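Local coordinates for protein glycoside hydrolase, GH17 family (Formosa sp. Hel1_33_131, PDB 6FCG) that probably hydrolyses internal beta-1,3-glucosidic linkages of the algal storage glucan laminarin, as an endo-laminarinase of family GH17, at residues Ile123-Ala128 / Gln132-His137. Numbering follows the deposited sequence.
Sequences IDCKNA and QPLNHH
Lys-126 and Asn-135 form a single antiparallel hydrogen-bonded pair. Asn-135 N donates to Lys-126 O over 3.3 Å, a nearly straight bond (165°), whereas the return bond from Lys-126 N to Asn-135 O, 3.5 Å, is weak. Packing is tight around Cys-125, Leu-134, His-136 and Asn-127. Cys-125 SG sits between its backbone N and carbonyl carbon (chi1 76°), which turns it toward the His-136 ring; it approaches obliquely, 3.6 Å from ND1, and reaches Leu-134 CD2 at 4.3 Å. The same CD2 branch tucks against the type II turn of Cys-125 to Ala-128, 3.5 Å from Asn-127 O. His-136 ND1 is hydrogen-bonded to Phe-179 O. The Asn-127 side chain lies against Gln-132 CB and the Pro-133 carbonyl. An alanine in place of Asn-127 would probably leave a gap beside Gln-132 CB and less cover over the Pro-133 carbonyl. On the looser, solvent side, the extended Lys-126 and the outer part of Gln-132 lead away. Leu-134 O is hydrogen-bonded to Ser-283 OG of a neighbouring subunit. This surface loop, closed by one antiparallel pair, follows strand 116-121 of the parallel TIM-barrel sheet and precedes helix 143-156, while Ile-123 packs on helix 182-197.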
# COMPACT_ATOMS: atom_id res chain seq x y z
N ILE A 123 -10.14 -16.35 36.82
CA ILE A 123 -11.58 -16.22 36.74
C ILE A 123 -12.03 -16.13 35.29
O ILE A 123 -11.52 -15.31 34.51
CB ILE A 123 -12.00 -14.95 37.49
CG1 ILE A 123 -11.66 -15.08 38.97
CG2 ILE A 123 -13.48 -14.66 37.31
CD1 ILE A 123 -12.43 -16.15 39.75
N ASP A 124 -13.02 -16.94 34.95
CA ASP A 124 -13.63 -16.98 33.61
C ASP A 124 -15.11 -16.65 33.66
O ASP A 124 -15.77 -16.91 34.66
CB ASP A 124 -13.50 -18.38 33.05
CG ASP A 124 -12.11 -18.70 32.54
OD1 ASP A 124 -11.40 -17.79 32.06
OD2 ASP A 124 -11.75 -19.91 32.55
N CYS A 125 -15.60 -16.12 32.56
CA CYS A 125 -17.02 -16.03 32.27
C CYS A 125 -17.51 -17.36 31.73
O CYS A 125 -16.72 -18.23 31.39
CB CYS A 125 -17.27 -14.95 31.21
SG CYS A 125 -16.86 -15.38 29.48
N LYS A 126 -18.83 -17.50 31.65
CA LYS A 126 -19.45 -18.73 31.17
C LYS A 126 -19.02 -19.09 29.74
O LYS A 126 -19.06 -18.25 28.85
CB LYS A 126 -20.96 -18.63 31.23
CG LYS A 126 -21.67 -19.95 30.91
CD LYS A 126 -23.17 -19.75 30.97
CE LYS A 126 -23.91 -21.07 30.92
NZ LYS A 126 -25.24 -20.84 30.27
N ASN A 127 -18.62 -20.36 29.57
CA ASN A 127 -18.17 -20.92 28.29
C ASN A 127 -16.85 -20.42 27.74
O ASN A 127 -16.43 -20.82 26.67
CB ASN A 127 -19.25 -20.85 27.18
CG ASN A 127 -20.51 -21.66 27.49
OD1 ASN A 127 -21.58 -21.36 26.97
ND2 ASN A 127 -20.38 -22.72 28.27
N ALA A 128 -16.13 -19.62 28.50
CA ALA A 128 -14.76 -19.30 28.13
C ALA A 128 -13.93 -20.55 27.79
O ALA A 128 -14.05 -21.58 28.42
CB ALA A 128 -14.08 -18.55 29.26
N GLN A 132 -18.77 -23.12 22.83
CA GLN A 132 -20.12 -22.69 23.13
C GLN A 132 -20.21 -21.15 23.23
O GLN A 132 -19.22 -20.49 23.48
CB GLN A 132 -20.58 -23.33 24.48
CG GLN A 132 -20.94 -24.82 24.46
CD GLN A 132 -21.76 -25.25 23.25
OE1 GLN A 132 -22.95 -24.92 23.15
NE2 GLN A 132 -21.12 -25.96 22.31
N PRO A 133 -21.42 -20.58 23.06
CA PRO A 133 -21.54 -19.12 23.12
C PRO A 133 -21.10 -18.50 24.46
O PRO A 133 -21.58 -18.93 25.50
CB PRO A 133 -23.04 -18.87 22.91
CG PRO A 133 -23.61 -20.14 22.39
CD PRO A 133 -22.70 -21.25 22.78
N LEU A 134 -20.22 -17.51 24.42
CA LEU A 134 -19.78 -16.83 25.63
C LEU A 134 -20.90 -15.99 26.22
O LEU A 134 -21.74 -15.45 25.48
CB LEU A 134 -18.62 -15.89 25.33
CG LEU A 134 -17.33 -16.49 24.81
CD1 LEU A 134 -16.32 -15.40 24.52
CD2 LEU A 134 -16.73 -17.47 25.77
N ASN A 135 -20.95 -15.93 27.55
CA ASN A 135 -21.85 -15.03 28.26
C ASN A 135 -21.06 -14.30 29.33
O ASN A 135 -20.72 -14.88 30.36
CB ASN A 135 -23.02 -15.81 28.87
CG ASN A 135 -24.08 -14.91 29.48
OD1 ASN A 135 -23.93 -13.69 29.61
ND2 ASN A 135 -25.14 -15.52 29.93
N HIS A 136 -20.80 -13.02 29.07
CA HIS A 136 -20.01 -12.20 29.98
C HIS A 136 -20.80 -11.70 31.18
O HIS A 136 -20.25 -10.99 32.03
CB HIS A 136 -19.43 -11.02 29.23
CG HIS A 136 -18.49 -11.41 28.13
ND1 HIS A 136 -17.25 -11.93 28.37
CD2 HIS A 136 -18.62 -11.33 26.78
CE1 HIS A 136 -16.66 -12.19 27.22
NE2 HIS A 136 -17.46 -11.82 26.24
N HIS A 137 -22.09 -12.03 31.25
CA HIS A 137 -22.90 -11.73 32.43
C HIS A 137 -23.15 -12.93 33.32
O HIS A 137 -23.86 -12.82 34.28
CB HIS A 137 -24.20 -11.04 32.00
CG HIS A 137 -23.95 -9.75 31.29
ND1 HIS A 137 -23.77 -8.54 31.95
CD2 HIS A 137 -23.77 -9.50 29.97
CE1 HIS A 137 -23.51 -7.60 31.05
NE2 HIS A 137 -23.50 -8.16 29.85